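Side-chain contacts in leucyl-tRNA synthetase subunit alpha (Aquifex aeolicus, PDB 3PZ5), which attaches leucine to its cognate tRNA as part of leucyl-tRNA synthetase, the fragment here being the CP1 domain that edits mischarged products: residues F16-E19 against Y25-V28; T35-T40 against D173-L178. The protein carries 1 engineered substitution. All coordinates share one frame; numbering follows the deposited sequence.

Interaction 1: F16-E19 against Y25-V28; sequences FYVE and YIDV
Phe16 and Ile26 face each other as an antiparallel hydrogen-bonded pair in the beta hairpin made by strands 12-18 and 25-30 of the editing domain. Each donates to the other: Phe16 N to Ile26 O at 3.0 Å, and Ile26 N to Phe16 O at 2.7 Å. Phe16 O also receives a CA-H...O contact from Tyr25 CA at 3.3 Å. Next along the ladder is the non-hydrogen-bonded pair Tyr17 and Tyr25, whose side chains leave the same face of the sheet and run alongside each other in the same direction.

Tyr17 can be followed outward from CB. Its CG stands anti to the carbonyl carbon (chi1 -80°), which leans the ring toward Tyr25; Tyr25 CB sits against the middle of one ring face, nearest CD1, and Tyr17 CE1 reaches Tyr25 CD2 at 3.9 Å. At the tip, Tyr17 OH lies beside that same CD2. The result is a CH-pi contact, with Tyr25 CB 3.8 Å from the centroid of the Tyr17 ring and only 10° off its normal. The two rings themselves meet obliquely. Tyrosine suits this partly exposed face because its ring can cover the neighbour's CB while its hydroxyl probably reaches solvent. Arg15 adds a cation-pi contact to Tyr25 and a salt bridge to Asp27.

The reverse face, carrying Phe16, Val18, Ile26 and Val28, is buried and purely hydrocarbon. Met126 of strand 124-127 covers Phe16 and Val28, while Leu54 of helix 50-60 covers Val18 and Ile26. There Val18 CG2 touches Ile26 CD1 at 3.9 Å.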
loop_
_atom_site.group_PDB
_atom_site.type_symbol
_atom_site.label_atom_id
_atom_site.label_comp_id
_atom_site.label_asym_id
_atom_site.label_seq_id
_atom_site.Cartn_x
_atom_site.Cartn_y
_atom_site.Cartn_z
ATOM N N PHE A 16 -6.193 -3.771 -6.832
ATOM C CA PHE A 16 -5.083 -4.704 -6.705
ATOM C C PHE A 16 -5.595 -6.132 -6.615
ATOM O O PHE A 16 -6.103 -6.557 -5.574
ATOM C CB PHE A 16 -4.255 -4.379 -5.457
ATOM C CG PHE A 16 -3.411 -3.138 -5.583
ATOM C CD1 PHE A 16 -3.984 -1.873 -5.492
ATOM C CD2 PHE A 16 -2.039 -3.237 -5.775
ATOM C CE1 PHE A 16 -3.202 -0.723 -5.599
ATOM C CE2 PHE A 16 -1.247 -2.091 -5.883
ATOM C CZ PHE A 16 -1.831 -0.830 -5.798
ATOM N N TYR A 17 -5.458 -6.875 -7.705
ATOM C CA TYR A 17 -5.859 -8.273 -7.718
ATOM C C TYR A 17 -4.865 -9.124 -6.956
ATOM O O TYR A 17 -3.658 -9.010 -7.158
ATOM C CB TYR A 17 -6.045 -8.776 -9.152
ATOM C CG TYR A 17 -7.377 -8.360 -9.730
ATOM C CD1 TYR A 17 -8.495 -9.190 -9.624
ATOM C CD2 TYR A 17 -7.532 -7.120 -10.349
ATOM C CE1 TYR A 17 -9.727 -8.805 -10.140
ATOM C CE2 TYR A 17 -8.761 -6.724 -10.871
ATOM C CZ TYR A 17 -9.851 -7.571 -10.763
ATOM O OH TYR A 17 -11.066 -7.178 -11.272
ATOM N N VAL A 18 -5.388 -9.963 -6.070
ATOM C CA VAL A 18 -4.586 -10.867 -5.258
ATOM C C VAL A 18 -4.259 -12.129 -6.059
ATOM O O VAL A 18 -5.142 -12.731 -6.661
ATOM C CB VAL A 18 -5.334 -11.238 -3.956
ATOM C CG1 VAL A 18 -4.425 -11.994 -2.993
ATOM C CG2 VAL A 18 -5.885 -9.987 -3.290
ATOM N N GLU A 19 -2.989 -12.528 -6.049
ATOM C CA GLU A 19 -2.522 -13.657 -6.856
ATOM C C GLU A 19 -2.820 -15.017 -6.222
ATOM O O GLU A 19 -1.934 -15.671 -5.659
ATOM C CB GLU A 19 -1.038 -13.492 -7.204
ATOM C CG GLU A 19 -0.810 -12.501 -8.347
ATOM C CD GLU A 19 0.621 -11.991 -8.447
ATOM O OE1 GLU A 19 1.577 -12.797 -8.320
ATOM O OE2 GLU A 19 0.789 -10.770 -8.670
ATOM N N TYR A 25 -9.929 -8.939 -5.212
ATOM C CA TYR A 25 -9.142 -7.737 -5.410
ATOM C C TYR A 25 -9.270 -6.804 -4.212
ATOM O O TYR A 25 -10.236 -6.880 -3.454
ATOM C CB TYR A 25 -9.558 -7.022 -6.703
ATOM C CG TYR A 25 -10.984 -6.506 -6.713
ATOM C CD1 TYR A 25 -11.336 -5.356 -5.999
ATOM C CD2 TYR A 25 -11.976 -7.152 -7.453
ATOM C CE1 TYR A 25 -12.638 -4.871 -6.012
ATOM C CE2 TYR A 25 -13.286 -6.674 -7.472
ATOM C CZ TYR A 25 -13.606 -5.530 -6.750
ATOM O OH TYR A 25 -14.894 -5.039 -6.751
ATOM N N ILE A 26 -8.285 -5.927 -4.056
ATOM C CA ILE A 26 -8.285 -4.954 -2.980
ATOM C C ILE A 26 -8.348 -3.556 -3.579
ATOM O O ILE A 26 -7.399 -3.091 -4.220
ATOM C CB ILE A 26 -7.040 -5.101 -2.071
ATOM C CG1 ILE A 26 -7.005 -6.489 -1.424
ATOM C CG2 ILE A 26 -7.024 -4.012 -1.001
ATOM C CD1 ILE A 26 -5.641 -6.897 -0.878
ATOM N N ASP A 27 -9.482 -2.897 -3.393
ATOM C CA ASP A 27 -9.593 -1.511 -3.784
ATOM C C ASP A 27 -8.922 -0.651 -2.730
ATOM O O ASP A 27 -9.060 -0.887 -1.527
ATOM C CB ASP A 27 -11.049 -1.104 -3.998
ATOM C CG ASP A 27 -11.581 -1.529 -5.361
ATOM O OD1 ASP A 27 -10.774 -1.929 -6.229
ATOM O OD2 ASP A 27 -12.814 -1.452 -5.568
ATOM N N VAL A 28 -8.180 0.337 -3.205
ATOM C CA VAL A 28 -7.398 1.204 -2.353
ATOM C C VAL A 28 -7.679 2.646 -2.746
ATOM O O VAL A 28 -7.676 2.980 -3.933
ATOM C CB VAL A 28 -5.888 0.879 -2.500
ATOM C CG1 VAL A 28 -5.030 2.082 -2.173
ATOM C CG2 VAL A 28 -5.509 -0.316 -1.633
#

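Interaction 2: T35-T40 against D173-L178; sequences TVFGAT and DGFDGL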
loop_
_atom_site.group_PDB
_atom_site.type_symbol
_atom_site.label_atom_id
_atom_site.label_comp_id
_atom_site.label_asym_id
_atom_site.label_seq_id
_atom_site.Cartn_x
_atom_site.Cartn_y
_atom_site.Cartn_z
ATOM N N THR A 35 2.109 7.929 -7.612
ATOM C CA THR A 35 3.147 7.097 -6.996
ATOM C C THR A 35 2.909 5.589 -7.118
ATOM O O THR A 35 3.580 4.797 -6.457
ATOM C CB THR A 35 3.361 7.463 -5.510
ATOM O OG1 THR A 35 2.188 7.126 -4.756
ATOM C CG2 THR A 35 3.661 8.951 -5.354
ATOM N N VAL A 36 1.971 5.193 -7.974
ATOM C CA VAL A 36 1.539 3.789 -8.051
ATOM C C VAL A 36 2.642 2.789 -8.454
ATOM O O VAL A 36 2.662 1.656 -7.965
ATOM C CB VAL A 36 0.253 3.619 -8.924
ATOM C CG1 VAL A 36 0.521 3.996 -10.378
ATOM C CG2 VAL A 36 -0.316 2.198 -8.808
ATOM N N PHE A 37 3.552 3.207 -9.334
ATOM C CA PHE A 37 4.706 2.377 -9.707
ATOM C C PHE A 37 5.661 2.150 -8.526
ATOM O O PHE A 37 6.478 1.231 -8.546
ATOM C CB PHE A 37 5.468 2.995 -10.886
ATOM C CG PHE A 37 4.774 2.836 -12.213
ATOM C CD1 PHE A 37 3.896 3.811 -12.675
ATOM C CD2 PHE A 37 5.007 1.712 -13.002
ATOM C CE1 PHE A 37 3.250 3.666 -13.893
ATOM C CE2 PHE A 37 4.362 1.557 -14.229
ATOM C CZ PHE A 37 3.484 2.536 -14.675
ATOM N N GLY A 38 5.545 2.994 -7.503
ATOM C CA GLY A 38 6.381 2.898 -6.311
ATOM C C GLY A 38 5.776 2.072 -5.187
ATOM O O GLY A 38 6.386 1.930 -4.119
ATOM N N ALA A 39 4.582 1.532 -5.423
ATOM C CA ALA A 39 3.916 0.678 -4.450
ATOM C C ALA A 39 4.666 -0.643 -4.312
ATOM O O ALA A 39 4.753 -1.422 -5.266
ATOM C CB ALA A 39 2.459 0.446 -4.847
ATOM N N THR A 40 5.218 -0.881 -3.124
ATOM C CA THR A 40 6.046 -2.068 -2.871
ATOM C C THR A 40 5.363 -3.099 -1.965
ATOM O O THR A 40 5.869 -4.210 -1.787
ATOM C CB THR A 40 7.428 -1.687 -2.280
ATOM O OG1 THR A 40 7.248 -0.897 -1.097
ATOM C CG2 THR A 40 8.241 -0.898 -3.290
ATOM N N ASP A 173 7.531 3.363 -16.083
ATOM C CA ASP A 173 7.157 2.979 -17.447
ATOM C C ASP A 173 7.133 4.219 -18.353
ATOM O O ASP A 173 8.098 4.984 -18.380
ATOM C CB ASP A 173 5.807 2.232 -17.436
ATOM C CG ASP A 173 5.266 1.914 -18.837
ATOM O OD1 ASP A 173 5.963 2.167 -19.844
ATOM O OD2 ASP A 173 4.124 1.398 -18.929
ATOM N N GLY A 174 6.024 4.425 -19.062
ATOM C CA GLY A 174 5.922 5.474 -20.062
ATOM C C GLY A 174 5.493 6.807 -19.494
ATOM O O GLY A 174 5.274 7.754 -20.245
ATOM N N PHE A 175 5.368 6.883 -18.171
ATOM C CA PHE A 175 4.975 8.120 -17.502
ATOM C C PHE A 175 6.180 8.907 -16.981
ATOM O O PHE A 175 6.029 10.023 -16.479
ATOM C CB PHE A 175 3.964 7.839 -16.383
ATOM C CG PHE A 175 2.649 7.289 -16.877
ATOM C CD1 PHE A 175 1.629 8.150 -17.287
ATOM C CD2 PHE A 175 2.435 5.913 -16.941
ATOM C CE1 PHE A 175 0.412 7.649 -17.753
ATOM C CE2 PHE A 175 1.228 5.401 -17.404
ATOM C CZ PHE A 175 0.211 6.269 -17.811
ATOM N N ASP A 176 7.370 8.320 -17.125
ATOM C CA ASP A 176 8.641 8.986 -16.820
ATOM C C ASP A 176 8.766 10.390 -17.426
ATOM O O ASP A 176 8.339 10.630 -18.561
ATOM C CB ASP A 176 9.803 8.122 -17.315
ATOM C CG ASP A 176 10.046 6.903 -16.439
ATOM O OD1 ASP A 176 9.535 6.876 -15.293
ATOM O OD2 ASP A 176 10.763 5.976 -16.893
ATOM N N GLY A 177 9.351 11.312 -16.663
ATOM C CA GLY A 177 9.623 12.672 -17.140
ATOM C C GLY A 177 8.468 13.641 -16.952
ATOM O O GLY A 177 8.640 14.861 -17.019
ATOM N N LEU A 178 7.285 13.090 -16.728
ATOM C CA LEU A 178 6.083 13.865 -16.482
ATOM C C LEU A 178 6.174 14.462 -15.079
ATOM O O LEU A 178 6.716 13.825 -14.169
ATOM C CB LEU A 178 4.888 12.914 -16.569
ATOM C CG LEU A 178 3.564 13.196 -17.277
ATOM C CD1 LEU A 178 3.723 13.927 -18.602
ATOM C CD2 LEU A 178 2.841 11.867 -17.484
#
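Val36 O is gripped by two donors, Ala39 N at 3.2 Å and Asn101 ND2, within the 3-10 turn that presents Phe37 to Asp173 and Phe175. Gly38 N to Thr35 O, at 2.9 Å, is the shorter of the two backbone bonds that close the turn, and Lys147 NZ holds the carbonyl oxygen of Phe37. With CG anti to the carbonyl carbon (chi1 -75°), the Phe37 ring extends from the turn toward the loop 173-178. Its far end does the touching: CE2 and CZ both lie near Asp173 CB, CE2 at 3.6 Å, and Asp173 N sits above one face, offset toward the rim. Asp173 thus offers the ring its backbone and methylene, and its carboxylate plane stands 82° from the ring. Phe37 CE1 meets Phe175 CD2 at 3.9 Å, the two side chains crossing at about a right angle. Trp190 of helix 180-193 touches both phenylalanines. With an alanine in place of Phe37, Asp173 CB and Phe175 CD2 would probably lose their apolar partner and a gap would open between turn and loop. Phe175 begins a type II beta turn ending at Leu178, where Gly177 suits the positive phi of the third position. The 3-10 turn belongs to the second half of the threonine-rich peptide which, as in related LeuRS editing domains, probably borders the editing pocket.

The two contacts follow one another along the chain: the hairpin of interaction 1 is complete before residues 35-40 of interaction 2 begin, in the loop that leads from strand 25-30 to strand 41-44. Their centres are 18 Å apart and their nearest atoms about 5 Å, so they do not touch directly. Met126 of strand 124-127 bridges them, touching Phe16 and Val28 of interaction 1 and Thr35 and Val36 of interaction 2. Interaction 1 is local and belongs to the mixed sheet, whereas interaction 2 spans more than 130 residues and brings the loop before helix 180-193 back to the loop between strands 25-30 and 41-44, tying late and early parts of one editing domain together.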